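Local coordinates for protein polymerase subunit PA (Dhori virus, PDB 4CGS) that probably binds RNA as part of the viral polymerase, this chain being the N-terminal, cap-snatching-type domain of its PA subunit, at residues P68-A71 against D72-M75; E136-D139 against E140-Q144; N28-P31 against L32-R35; T147-L150 against V151-N155. One frame throughout, in Å; residues are numbered along the deposited sequence.

Contact 1 (P68-A71 against D72-M75)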
ATOM      1  N   PRO A  68      -9.182 -13.547   0.317  1.00 12.67           N
ATOM      2  CA  PRO A  68      -9.105 -13.567   1.802  1.00 13.72           C
ATOM      3  C   PRO A  68      -8.938 -14.940   2.397  1.00 11.14           C
ATOM      4  O   PRO A  68      -8.269 -15.077   3.406  1.00 11.08           O
ATOM      5  CB  PRO A  68     -10.423 -12.874   2.232  1.00 17.46           C
ATOM      6  CG  PRO A  68     -10.875 -12.124   1.025  1.00 20.73           C
ATOM      7  CD  PRO A  68     -10.344 -12.821  -0.204  1.00 12.49           C
ATOM      8  N   GLU A  69      -9.434 -15.978   1.713  1.00 11.89           N
ATOM      9  CA  GLU A  69      -9.250 -17.326   2.210  1.00 12.32           C
ATOM     10  C   GLU A  69      -7.802 -17.795   2.113  1.00 10.61           C
ATOM     11  O   GLU A  69      -7.353 -18.535   2.948  1.00 12.74           O
ATOM     12  CB  GLU A  69     -10.104 -18.317   1.450  1.00 14.20           C
ATOM     13  CG  GLU A  69     -11.593 -18.035   1.445  1.00 16.03           C
ATOM     14  CD  GLU A  69     -12.071 -17.153   0.296  1.00 18.36           C
ATOM     15  OE1 GLU A  69     -11.313 -16.300  -0.207  1.00 20.19           O
ATOM     16  OE2 GLU A  69     -13.265 -17.281  -0.107  1.00 28.83           O
ATOM     17  N   VAL A  70      -7.072 -17.285   1.110  1.00 11.71           N
ATOM     18  CA  VAL A  70      -5.663 -17.557   0.972  1.00 11.94           C
ATOM     19  C   VAL A  70      -4.879 -16.840   2.065  1.00 10.00           C
ATOM     20  O   VAL A  70      -4.063 -17.400   2.737  1.00 10.28           O
ATOM     21  CB  VAL A  70      -5.152 -17.224  -0.447  1.00 12.43           C
ATOM     22  CG1 VAL A  70      -3.644 -17.351  -0.510  1.00 19.13           C
ATOM     23  CG2 VAL A  70      -5.816 -18.243  -1.452  1.00 12.35           C
ATOM     24  N   ALA A  71      -5.199 -15.576   2.267  1.00 11.02           N
ATOM     25  CA  ALA A  71      -4.549 -14.806   3.341  1.00  9.90           C
ATOM     26  C   ALA A  71      -4.801 -15.492   4.698  1.00  9.43           C
ATOM     27  O   ALA A  71      -3.944 -15.577   5.541  1.00 10.43           O
ATOM     28  CB  ALA A  71      -5.110 -13.408   3.418  1.00 10.52           C
ATOM     29  N   ASP A  72      -6.023 -15.957   4.870  1.00 10.25           N
ATOM     30  CA  ASP A  72      -6.304 -16.761   6.119  1.00 11.16           C
ATOM     31  C   ASP A  72      -5.471 -17.996   6.243  1.00 10.42           C
ATOM     32  O   ASP A  72      -4.984 -18.239   7.335  1.00 12.14           O
ATOM     33  CB  ASP A  72      -7.804 -17.097   6.207  1.00 11.93           C
ATOM     34  CG  ASP A  72      -8.261 -17.343   7.607  1.00 16.20           C
ATOM     35  OD1 ASP A  72      -7.726 -16.731   8.546  1.00 19.89           O
ATOM     36  OD2 ASP A  72      -9.131 -18.215   7.756  1.00 26.66           O
ATOM     37  N   GLN A  73      -5.251 -18.737   5.137  1.00 11.57           N
ATOM     38  CA  GLN A  73      -4.316 -19.868   5.151  1.00 13.06           C
ATOM     39  C   GLN A  73      -2.909 -19.414   5.645  1.00 12.07           C
ATOM     40  O   GLN A  73      -2.272 -20.074   6.496  1.00 14.88           O
ATOM     41  CB  GLN A  73      -4.199 -20.456   3.744  1.00 15.56           C
ATOM     42  CG  GLN A  73      -5.424 -21.234   3.239  1.00 15.30           C
ATOM     43  CD  GLN A  73      -5.340 -21.601   1.749  1.00 17.88           C
ATOM     44  OE1 GLN A  73      -4.329 -21.287   1.057  1.00 23.37           O
ATOM     45  NE2 GLN A  73      -6.424 -22.179   1.237  1.00 19.56           N
ATOM     46  N   GLU A  74      -2.416 -18.323   5.061  0.60 11.72           N
ATOM     47  CA  GLU A  74      -1.114 -17.727   5.374  0.60 12.10           C
ATOM     48  C   GLU A  74      -1.061 -17.373   6.869  0.60 11.77           C
ATOM     49  O   GLU A  74      -0.077 -17.715   7.570  0.60 12.74           O
ATOM     50  CB  GLU A  74      -0.865 -16.471   4.491  0.60 13.32           C
ATOM     51  CG  GLU A  74      -0.694 -16.757   2.988  0.60 10.87           C
ATOM     52  CD  GLU A  74       0.597 -17.481   2.534  0.60 15.08           C
ATOM     53  OE1 GLU A  74       1.389 -17.979   3.372  0.60 19.00           O
ATOM     54  OE2 GLU A  74       0.814 -17.553   1.279  0.60 16.53           O
ATOM     55  N   MET A  75      -2.102 -16.676   7.354  1.00 10.72           N
ATOM     56  CA  MET A  75      -2.144 -16.210   8.784  1.00  9.79           C
ATOM     57  C   MET A  75      -2.145 -17.398   9.754  1.00  9.36           C
ATOM     58  O   MET A  75      -1.421 -17.456  10.678  1.00  9.64           O
ATOM     59  CB  MET A  75      -3.383 -15.321   9.011  1.00  8.71           C
ATOM     60  CG  MET A  75      -3.104 -13.937   8.411  1.00  8.43           C
ATOM     61  SD  MET A  75      -4.440 -12.756   8.675  1.00 10.70           S
ATOM     62  CE  MET A  75      -5.764 -13.343   7.606  1.00 13.99           C
TER
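Two short bonds tie Asp72 N to Pro68 O and Met75 N to Ala71 O, each 2.8 Å long. Between them Gln73 N reaches Glu69 O and Glu74 N reaches Val70 O, both at 3.0 Å, and these four i to i+4 links wind the opening turns of helix 68-78. Proline suits the first position: a residue in the first turn has no earlier carbonyl to bond to, so the missing N-H costs nothing, while its carbonyl still serves Asp72. Glu69, next in the first turn, would probably interact favourably with the positive end of the helix dipole.

Along the surface of the helix the side chains follow the backbone ladder. Gln73 runs out extended past CG, which lies 3.3 Å from Glu69 O, and its amide then passes alongside Val70, with OE1 4.2 Å from Val70 CG2. A long polar side chain fits here, since its aliphatic part can lie on the helix while the amide remains at the exposed surface. On the buried flank, Met75 turns back on itself at its last bond (chi3 -71°). That bend lays the terminal methyl CE over the preceding turn, 4.2 Å from Ala71 CB and 3.5 Å from Ala71 O. The small alanine lets the flexible methionine fold so close to the helix.

Loops cover this flank. Ala71 touches Asn63, just after strand 57-62, and Met75 packs on Phe82, Val87 and Pro88 in the segment leading to strand 90-92, joining helix 68-78 to the loops before and after it.

Contact 2 (E136-D139 against E140-Q144); sequences EYLD and EVQRQ
Asp139 and Gln142 form a capping box at the start of helix 140-157, each side chain accepting a hydrogen bond from the other's backbone N-H. Their side chains cross at about a right angle, with the carboxylate and amide planes turned 58° apart. Asp139 holds its CG between backbone N and carbonyl carbon (chi1 76°), a turn that swings OD1 over the first helical turn, where it takes Gln142 N at 2.9 Å in an almost straight bond. Aspartate suits an N-cap because its short side chain can fold back to an N-H of the first turn, which has no earlier helical carbonyl to bond.

Gln142 returns the bond. Its extended chain carries OE1 back to Asp139 N, also at 2.9 Å, and the donor lies in the amide plane on a lone pair. Glutamine supplies the length that this return bond needs. The other branch, NE2, donates to Ile48 O and Tyr60 OH, so the rotation of the amide is fixed from both ends. Leu138 CD2 packs across the same amide, 3.7 Å from OE1.

Arg143 approaches from another side of the turn. Its guanidinium passes over Glu140 CA with one face, while its edge points at Leu138 O, 2.8 Å from NH1, in a distinctly bent bond (134°). The aliphatic CG of Arg143 rests on Leu138 CB, so the arginine spans the chain's change of direction after helix 132-137. Tyr137, in the last turn of that helix, lies against strand 119-125 and bonds to Asp92 through its hydroxyl. One water bridges the helix end to the box, donating to Tyr137 O at 2.9 Å and to Gln142 OE1 at 2.7 Å.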
ATOM      1  N   GLU A 136       9.218   5.367  11.967  1.00  7.72           N
ATOM      2  CA  GLU A 136       9.960   4.608  12.917  1.00  9.24           C
ATOM      3  C   GLU A 136       9.946   3.128  12.617  1.00  8.84           C
ATOM      4  O   GLU A 136      10.928   2.431  12.855  1.00 11.32           O
ATOM      5  CB  GLU A 136       9.376   4.850  14.317  1.00 12.70           C
ATOM      6  CG  GLU A 136       9.997   4.015  15.403  1.00 18.08           C
ATOM      7  CD  GLU A 136      11.455   4.359  15.706  1.00 26.46           C
ATOM      8  OE1 GLU A 136      11.794   5.572  15.714  1.00 28.19           O
ATOM      9  OE2 GLU A 136      12.252   3.394  15.939  1.00 37.75           O
ATOM     10  N   TYR A 137       8.818   2.651  12.084  1.00  7.78           N
ATOM     11  CA  TYR A 137       8.654   1.255  11.737  1.00  7.72           C
ATOM     12  C   TYR A 137       9.525   0.888  10.550  1.00  6.66           C
ATOM     13  O   TYR A 137      10.213  -0.120  10.558  1.00  7.87           O
ATOM     14  CB  TYR A 137       7.191   0.909  11.453  1.00  7.00           C
ATOM     15  CG  TYR A 137       7.035  -0.420  10.798  1.00  7.13           C
ATOM     16  CD1 TYR A 137       7.247  -1.588  11.515  1.00  6.52           C
ATOM     17  CD2 TYR A 137       6.712  -0.534   9.498  1.00  6.28           C
ATOM     18  CE1 TYR A 137       7.101  -2.816  10.902  1.00  7.25           C
ATOM     19  CE2 TYR A 137       6.581  -1.763   8.870  1.00  6.63           C
ATOM     20  CZ  TYR A 137       6.780  -2.896   9.574  1.00  6.33           C
ATOM     21  OH  TYR A 137       6.771  -4.144   8.954  1.00  6.92           O
ATOM     22  N   LEU A 138       9.432   1.671   9.471  1.00  6.05           N
ATOM     23  CA  LEU A 138      10.173   1.406   8.233  1.00  6.00           C
ATOM     24  C   LEU A 138      11.680   1.740   8.438  1.00  6.32           C
ATOM     25  O   LEU A 138      12.030   2.708   9.116  1.00  7.64           O
ATOM     26  CB  LEU A 138       9.602   2.214   7.055  1.00  6.16           C
ATOM     27  CG  LEU A 138       8.186   1.863   6.635  1.00  7.30           C
ATOM     28  CD1 LEU A 138       7.830   2.832   5.517  1.00  7.74           C
ATOM     29  CD2 LEU A 138       8.055   0.430   6.153  1.00  8.22           C
ATOM     30  N   ASP A 139      12.535   0.905   7.844  1.00  6.41           N
ATOM     31  CA  ASP A 139      13.969   1.152   7.882  1.00  6.75           C
ATOM     32  C   ASP A 139      14.356   2.176   6.843  1.00  6.05           C
ATOM     33  O   ASP A 139      13.528   2.560   5.992  1.00  7.01           O
ATOM     34  CB  ASP A 139      14.766  -0.115   7.873  1.00  8.83           C
ATOM     35  CG  ASP A 139      14.880  -0.814   6.606  1.00 10.64           C
ATOM     36  OD1 ASP A 139      14.619  -0.266   5.563  1.00 11.61           O
ATOM     37  OD2 ASP A 139      15.383  -2.007   6.724  1.00 14.59           O
ATOM     38  N   GLU A 140      15.617   2.609   6.820  1.00  6.69           N
ATOM     39  CA  GLU A 140      15.986   3.726   5.948  1.00  6.94           C
ATOM     40  C   GLU A 140      15.779   3.344   4.475  1.00  7.04           C
ATOM     41  O   GLU A 140      15.327   4.177   3.684  1.00  7.48           O
ATOM     42  CB  GLU A 140      17.420   4.142   6.239  1.00  7.87           C
ATOM     43  CG  GLU A 140      17.817   5.402   5.523  1.00  8.04           C
ATOM     44  CD  GLU A 140      19.255   5.866   5.766  1.00  6.90           C
ATOM     45  OE1 GLU A 140      19.996   5.126   6.381  1.00 11.91           O
ATOM     46  OE2 GLU A 140      19.632   6.950   5.299  1.00  8.99           O
ATOM     47  N   VAL A 141      16.117   2.133   4.093  1.00  7.09           N
ATOM     48  CA  VAL A 141      15.976   1.682   2.706  1.00  7.77           C
ATOM     49  C   VAL A 141      14.507   1.624   2.323  1.00  5.78           C
ATOM     50  O   VAL A 141      14.111   2.095   1.256  1.00  6.52           O
ATOM     51  CB  VAL A 141      16.664   0.283   2.491  1.00  9.50           C
ATOM     52  CG1 VAL A 141      16.291  -0.274   1.114  1.00 11.39           C
ATOM     53  CG2 VAL A 141      18.187   0.370   2.619  1.00 13.08           C
ATOM     54  N   GLN A 142      13.650   1.073   3.200  1.00  6.55           N
ATOM     55  CA  GLN A 142      12.235   1.104   2.942  1.00  6.04           C
ATOM     56  C   GLN A 142      11.649   2.492   2.814  1.00  5.72           C
ATOM     57  O   GLN A 142      10.876   2.766   1.902  1.00  6.16           O
ATOM     58  CB  GLN A 142      11.504   0.347   4.060  1.00  6.22           C
ATOM     59  CG  GLN A 142      11.800  -1.152   4.132  1.00  6.27           C
ATOM     60  CD  GLN A 142      11.143  -1.796   5.302  1.00  5.87           C
ATOM     61  OE1 GLN A 142      11.357  -1.314   6.432  1.00  7.38           O
ATOM     62  NE2 GLN A 142      10.390  -2.870   5.104  1.00  5.62           N
ATOM     63  N   ARG A 143      12.051   3.392   3.703  1.00  5.87           N
ATOM     64  CA  ARG A 143      11.592   4.762   3.579  1.00  5.74           C
ATOM     65  C   ARG A 143      11.989   5.429   2.271  1.00  6.23           C
ATOM     66  O   ARG A 143      11.196   6.078   1.609  1.00  7.05           O
ATOM     67  CB  ARG A 143      12.066   5.656   4.789  1.00  6.23           C
ATOM     68  CG  ARG A 143      11.578   5.189   6.116  1.00  6.61           C
ATOM     69  CD  ARG A 143      11.802   6.181   7.173  1.00  6.35           C
ATOM     70  NE  ARG A 143      13.175   6.602   7.346  1.00  6.47           N
ATOM     71  CZ  ARG A 143      14.051   5.985   8.122  1.00  6.30           C
ATOM     72  NH1 ARG A 143      13.736   4.883   8.789  1.00  7.11           N
ATOM     73  NH2 ARG A 143      15.283   6.455   8.217  1.00  7.34           N
ATOM     74  N   GLN A 144      13.218   5.175   1.872  1.00  6.60           N
ATOM     75  CA  GLN A 144      13.712   5.682   0.587  1.00  7.80           C
ATOM     76  C   GLN A 144      12.956   5.111  -0.577  1.00  6.78           C
ATOM     77  O   GLN A 144      12.562   5.893  -1.444  1.00  8.28           O
ATOM     78  CB  GLN A 144      15.224   5.416   0.485  1.00  7.98           C
ATOM     79  CG  GLN A 144      16.145   6.314   1.312  1.00  9.50           C
ATOM     80  CD  GLN A 144      16.247   7.659   0.603  1.00 13.98           C
ATOM     81  OE1 GLN A 144      17.099   7.868  -0.290  1.00 17.53           O
ATOM     82  NE2 GLN A 144      15.358   8.535   0.946  1.00 13.07           N
TER
HETATM   83  O   HOH W   1      11.326  -2.274   9.002  1.00 13.29           O

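Contact 3 (N28-P31 against L32-R35); sequences NLRP and LEAR
Arg30 O accepts Ala34 N at 2.9 Å and Pro31 O accepts Arg35 N at 2.8 Å, the two backbone bonds that open helix 31-44. Arg30 is the N-cap, its backbone still outside the helical range. Pro31 follows as the first helical residue, where the ring stiffens the turn and an N-H would have no earlier carbonyl to meet. Just ahead, Asn28 makes an Asx turn: its OD1 offers an in-plane lone pair to Arg30 N, 2.8 Å away, bending the chain toward the helix. Asparagine suits this place because its short amide can reach the N-H two residues on.

The same side chain also lies on the helix, Asn28 CB 3.6 Å from the methyl CB of Ala34 and the amide alongside that methyl; alanine is small enough to let the loop come this near. Glu33 bends at its second torsion (chi2 81°), which brings OE1 back to 3.4 Å from Arg30 CB.

The polar ends look further afield. Glu33 OE2 forms a salt bridge with Arg165 of helix 162-166, and Arg30 NE bonds to Glu168 O. Extended Arg35 reaches Ser19 and, by a hydrogen bond and a cation-pi contact, Trp16 of helix 13-18.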
ATOM      1  N   ASN A  28     -15.962   2.519  -6.499  1.00  8.69           N
ATOM      2  CA  ASN A  28     -15.838   3.914  -6.158  1.00  9.89           C
ATOM      3  C   ASN A  28     -16.524   4.776  -7.191  1.00  9.96           C
ATOM      4  O   ASN A  28     -16.502   4.422  -8.377  1.00 11.74           O
ATOM      5  CB  ASN A  28     -14.356   4.281  -6.088  1.00 11.67           C
ATOM      6  CG  ASN A  28     -14.086   5.565  -5.314  1.00 11.60           C
ATOM      7  OD1 ASN A  28     -14.365   6.651  -5.791  1.00 11.54           O
ATOM      8  ND2 ASN A  28     -13.502   5.413  -4.127  1.00 11.74           N
ATOM      9  N   LEU A  29     -17.120   5.872  -6.735  1.00 10.23           N
ATOM     10  CA  LEU A  29     -17.747   6.815  -7.656  1.00 10.40           C
ATOM     11  C   LEU A  29     -16.773   7.500  -8.563  1.00  9.99           C
ATOM     12  O   LEU A  29     -17.173   8.066  -9.559  1.00 10.16           O
ATOM     13  CB  LEU A  29     -18.542   7.903  -6.878  1.00 12.45           C
ATOM     14  CG  LEU A  29     -19.763   7.326  -6.165  1.00 16.10           C
ATOM     15  CD1 LEU A  29     -20.519   8.416  -5.402  1.00 18.66           C
ATOM     16  CD2 LEU A  29     -20.720   6.576  -7.122  1.00 16.80           C
ATOM     17  N   ARG A  30     -15.480   7.444  -8.243  1.00  8.75           N
ATOM     18  CA  ARG A  30     -14.375   7.968  -9.049  1.00  8.54           C
ATOM     19  C   ARG A  30     -13.409   6.802  -9.375  1.00  7.28           C
ATOM     20  O   ARG A  30     -12.356   6.664  -8.776  1.00  7.09           O
ATOM     21  CB  ARG A  30     -13.645   9.083  -8.316  1.00 10.62           C
ATOM     22  CG  ARG A  30     -14.669  10.194  -7.970  1.00 12.74           C
ATOM     23  CD  ARG A  30     -14.047  11.518  -7.924  1.00 14.64           C
ATOM     24  NE  ARG A  30     -14.871  12.546  -7.336  1.00 16.00           N
ATOM     25  CZ  ARG A  30     -15.892  13.169  -7.895  1.00 16.08           C
ATOM     26  NH1 ARG A  30     -16.348  12.885  -9.139  1.00 18.36           N
ATOM     27  NH2 ARG A  30     -16.369  14.183  -7.217  1.00 19.78           N
ATOM     28  N   PRO A  31     -13.807   5.918 -10.291  1.00  7.05           N
ATOM     29  CA  PRO A  31     -13.086   4.670 -10.422  1.00  7.95           C
ATOM     30  C   PRO A  31     -11.647   4.808 -10.924  1.00  7.26           C
ATOM     31  O   PRO A  31     -10.756   4.093 -10.466  1.00  7.42           O
ATOM     32  CB  PRO A  31     -13.929   3.847 -11.351  1.00 10.21           C
ATOM     33  CG  PRO A  31     -14.792   4.875 -12.087  1.00 10.40           C
ATOM     34  CD  PRO A  31     -15.054   5.933 -11.090  1.00  8.31           C
ATOM     35  N   LEU A  32     -11.402   5.689 -11.871  1.00  6.85           N
ATOM     36  CA  LEU A  32      -9.990   5.828 -12.343  1.00  7.29           C
ATOM     37  C   LEU A  32      -9.086   6.313 -11.201  1.00  6.54           C
ATOM     38  O   LEU A  32      -7.993   5.751 -10.985  1.00  6.45           O
ATOM     39  CB  LEU A  32      -9.930   6.779 -13.578  1.00  6.45           C
ATOM     40  CG  LEU A  32      -8.506   7.147 -13.954  1.00  8.37           C
ATOM     41  CD1 LEU A  32      -7.647   5.936 -14.335  1.00  9.73           C
ATOM     42  CD2 LEU A  32      -8.508   8.179 -15.088  1.00 10.17           C
ATOM     43  N   GLU A  33      -9.536   7.328 -10.509  1.00  6.62           N
ATOM     44  CA  GLU A  33      -8.772   7.895  -9.417  1.00  5.99           C
ATOM     45  C   GLU A  33      -8.527   6.809  -8.341  1.00  6.26           C
ATOM     46  O   GLU A  33      -7.439   6.657  -7.816  1.00  6.50           O
ATOM     47  CB  GLU A  33      -9.463   9.074  -8.794  1.00  8.35           C
ATOM     48  CG  GLU A  33      -9.624  10.348  -9.632  1.00 10.31           C
ATOM     49  CD  GLU A  33     -10.785  10.354 -10.626  1.00 11.12           C
ATOM     50  OE1 GLU A  33     -11.395   9.333 -10.918  1.00 10.70           O
ATOM     51  OE2 GLU A  33     -11.163  11.464 -11.071  1.00 13.07           O
ATOM     52  N   ALA A  34      -9.583   6.106  -7.992  1.00  6.67           N
ATOM     53  CA  ALA A  34      -9.483   5.045  -7.033  1.00  5.52           C
ATOM     54  C   ALA A  34      -8.590   3.940  -7.494  1.00  5.46           C
ATOM     55  O   ALA A  34      -7.816   3.391  -6.671  1.00  5.83           O
ATOM     56  CB  ALA A  34     -10.853   4.506  -6.661  1.00  7.91           C
ATOM     57  N   ARG A  35      -8.581   3.588  -8.747  1.00  5.48           N
ATOM     58  CA  ARG A  35      -7.726   2.519  -9.276  1.00  5.99           C
ATOM     59  C   ARG A  35      -6.267   2.944  -9.170  1.00  5.62           C
ATOM     60  O   ARG A  35      -5.405   2.126  -8.796  1.00  5.53           O
ATOM     61  CB  ARG A  35      -8.071   2.223 -10.725  1.00  6.54           C
ATOM     62  CG  ARG A  35      -7.365   1.052 -11.333  1.00  6.77           C
ATOM     63  CD  ARG A  35      -7.873   0.677 -12.686  1.00  6.84           C
ATOM     64  NE  ARG A  35      -7.159  -0.482 -13.205  1.00  6.98           N
ATOM     65  CZ  ARG A  35      -7.353  -0.968 -14.442  1.00  7.82           C
ATOM     66  NH1 ARG A  35      -8.247  -0.355 -15.232  1.00  9.47           N
ATOM     67  NH2 ARG A  35      -6.622  -1.997 -14.909  1.00  9.30           N
TER

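Contact 4 (T147-L150 against V151-N155)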
ATOM      1  N   THR A 147       9.163   6.407  -0.479  1.00  7.55           N
ATOM      2  CA  THR A 147       9.049   7.820  -0.728  1.00  9.90           C
ATOM      3  C   THR A 147       9.510   8.146  -2.134  1.00  8.32           C
ATOM      4  O   THR A 147       8.872   9.007  -2.775  1.00 11.05           O
ATOM      5  CB  THR A 147       9.885   8.635   0.293  1.00 11.54           C
ATOM      6  OG1 THR A 147      11.302   8.330   0.163  1.00 16.13           O
ATOM      7  CG2 THR A 147       9.339   8.327   1.660  1.00  9.89           C
ATOM      8  N   ASN A 148      10.535   7.495  -2.657  0.60  8.88           N
ATOM      9  CA  ASN A 148      10.932   7.868  -3.998  0.60  9.66           C
ATOM     10  C   ASN A 148       9.832   7.510  -4.997  0.60  9.01           C
ATOM     11  O   ASN A 148       9.625   8.257  -5.979  0.60  8.32           O
ATOM     12  CB  ASN A 148      12.244   7.167  -4.371  0.60 10.81           C
ATOM     13  CG  ASN A 148      13.443   7.717  -3.610  0.60 14.66           C
ATOM     14  OD1 ASN A 148      13.381   8.813  -3.096  0.60 19.43           O
ATOM     15  ND2 ASN A 148      14.503   6.907  -3.463  0.60 17.23           N
ATOM     16  N   PHE A 149       9.153   6.390  -4.796  1.00  7.70           N
ATOM     17  CA  PHE A 149       8.026   6.038  -5.659  1.00  7.08           C
ATOM     18  C   PHE A 149       6.903   7.049  -5.522  1.00  7.31           C
ATOM     19  O   PHE A 149       6.408   7.559  -6.520  1.00  8.58           O
ATOM     20  CB  PHE A 149       7.505   4.643  -5.319  1.00  7.68           C
ATOM     21  CG  PHE A 149       6.148   4.364  -5.893  1.00  6.48           C
ATOM     22  CD1 PHE A 149       5.923   4.429  -7.285  1.00  7.49           C
ATOM     23  CD2 PHE A 149       5.056   4.178  -5.051  1.00  7.49           C
ATOM     24  CE1 PHE A 149       4.625   4.258  -7.786  1.00  7.20           C
ATOM     25  CE2 PHE A 149       3.809   4.007  -5.570  1.00  7.39           C
ATOM     26  CZ  PHE A 149       3.585   4.036  -6.916  1.00  6.11           C
ATOM     27  N   LEU A 150       6.508   7.394  -4.303  1.00  6.94           N
ATOM     28  CA  LEU A 150       5.379   8.325  -4.105  1.00  8.58           C
ATOM     29  C   LEU A 150       5.692   9.666  -4.765  1.00  9.78           C
ATOM     30  O   LEU A 150       4.860  10.264  -5.421  1.00 10.49           O
ATOM     31  CB  LEU A 150       5.113   8.520  -2.590  1.00  7.60           C
ATOM     32  CG  LEU A 150       4.488   7.277  -1.895  1.00  7.57           C
ATOM     33  CD1 LEU A 150       4.550   7.469  -0.396  1.00  8.89           C
ATOM     34  CD2 LEU A 150       3.075   6.995  -2.372  1.00  9.47           C
ATOM     35  N   VAL A 151       6.896  10.183  -4.586  1.00  9.26           N
ATOM     36  CA  VAL A 151       7.265  11.444  -5.182  1.00 11.35           C
ATOM     37  C   VAL A 151       7.292  11.360  -6.694  1.00  9.83           C
ATOM     38  O   VAL A 151       6.971  12.390  -7.369  1.00  9.71           O
ATOM     39  CB  VAL A 151       8.647  11.879  -4.634  1.00 14.80           C
ATOM     40  CG1 VAL A 151       9.324  12.859  -5.624  1.00 19.92           C
ATOM     41  CG2 VAL A 151       8.523  12.280  -3.140  1.00 17.85           C
ATOM     42  N   THR A 152       7.674  10.258  -7.261  1.00  9.34           N
ATOM     43  CA  THR A 152       7.642  10.088  -8.693  1.00  8.53           C
ATOM     44  C   THR A 152       6.209  10.168  -9.236  1.00  9.06           C
ATOM     45  O   THR A 152       5.924  10.942 -10.194  1.00  8.30           O
ATOM     46  CB  THR A 152       8.276   8.729  -9.111  1.00 10.35           C
ATOM     47  OG1 THR A 152       9.617   8.701  -8.659  1.00 12.41           O
ATOM     48  CG2 THR A 152       8.264   8.541 -10.592  1.00 13.28           C
ATOM     49  N   ILE A 153       5.290   9.408  -8.678  1.00  7.55           N
ATOM     50  CA  ILE A 153       3.916   9.482  -9.151  1.00  7.36           C
ATOM     51  C   ILE A 153       3.219  10.792  -8.815  1.00  7.00           C
ATOM     52  O   ILE A 153       2.470  11.351  -9.626  1.00  8.37           O
ATOM     53  CB  ILE A 153       3.075   8.286  -8.725  1.00  8.65           C
ATOM     54  CG1 ILE A 153       1.738   8.260  -9.509  1.00 10.56           C
ATOM     55  CG2 ILE A 153       2.906   8.076  -7.227  1.00  9.10           C
ATOM     56  CD1 ILE A 153       1.079   6.912  -9.645  1.00 13.49           C
ATOM     57  N   TYR A 154       3.539  11.406  -7.687  1.00  7.73           N
ATOM     58  CA  TYR A 154       3.038  12.730  -7.323  1.00  7.75           C
ATOM     59  C   TYR A 154       3.476  13.748  -8.379  1.00  6.64           C
ATOM     60  O   TYR A 154       2.659  14.514  -8.891  1.00  6.78           O
ATOM     61  CB  TYR A 154       3.595  13.119  -5.983  1.00  8.59           C
ATOM     62  CG  TYR A 154       3.209  14.481  -5.497  1.00  9.22           C
ATOM     63  CD1 TYR A 154       1.978  14.801  -5.103  1.00 12.10           C
ATOM     64  CD2 TYR A 154       4.202  15.455  -5.331  1.00 10.00           C
ATOM     65  CE1 TYR A 154       1.665  16.059  -4.564  1.00 13.97           C
ATOM     66  CE2 TYR A 154       3.877  16.712  -4.882  1.00 11.09           C
ATOM     67  CZ  TYR A 154       2.594  17.016  -4.487  1.00 13.26           C
ATOM     68  OH  TYR A 154       2.306  18.269  -3.984  1.00 19.17           O
ATOM     69  N   ASN A 155       4.762  13.782  -8.672  1.00  6.59           N
ATOM     70  CA  ASN A 155       5.265  14.719  -9.687  1.00  6.76           C
ATOM     71  C   ASN A 155       4.699  14.470 -11.083  1.00  7.85           C
ATOM     72  O   ASN A 155       4.484  15.416 -11.834  1.00  8.34           O
ATOM     73  CB  ASN A 155       6.768  14.804  -9.630  1.00  6.49           C
ATOM     74  CG  ASN A 155       7.203  15.644  -8.478  1.00  8.07           C
ATOM     75  OD1 ASN A 155       6.684  16.760  -8.308  1.00  8.46           O
ATOM     76  ND2 ASN A 155       8.176  15.106  -7.688  1.00 14.41           N
TER
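Thr152 grips Asn148 O twice: OG1 donates to it at 2.7 Å and backbone N at 3.1 Å, the two arriving from opposite faces of the carbonyl plane. The hydroxyl can do this because it sits beside its own backbone N (chi1 -59°), turned back along the helix. A threonine thus satisfies its hydroxyl without leaving the helix surface. On another side, Phe149 and Ile153 lie side by side and point the same way; Ile153 CG2 rests over one face of the ring toward its rim, 4.1 Å from CZ. Val151 leans back over the preceding turn, its CG2 3.3 Å from Thr147 O.

Backbone bonds set these side chains one turn apart. Ile153 N meets Phe149 O at 3.1 Å, Tyr154 N meets Leu150 O at 2.9 Å, and Val151 N meets Thr147 O at the same length. Farther out, Phe149, Leu150 and Ile153 all touch Ile40 of helix 31-44, and Phe149 also reaches Thr43, while Thr152 and Ile153 touch Ser10.

Bulky apolar residues facing a second helix, with asparagine and threonine on the exposed flank, mark this as the middle of an amphipathic helix.

All four contacts are local turns of helices and all are partly buried, but they sample different places. Contacts 2 and 3 are helix beginnings, one closed by a reciprocal capping box, the other led in by an Asx turn and a proline. Contact 1 also begins a helix, yet relies on backbone bonds and a folded methionine. Contact 4, mid-helix, has three buried apolar residues, Phe149, Leu150 and Ile153, turned to helix 31-44, which contact 3 opens; contacts 1, 2 and 3 each bury two residues. Contacts 2 and 4 share helix 140-157, their centres about 15 Å apart. Contact 1 stands off from the rest, its centre about 31 Å from that of contact 4, across the chain's centre.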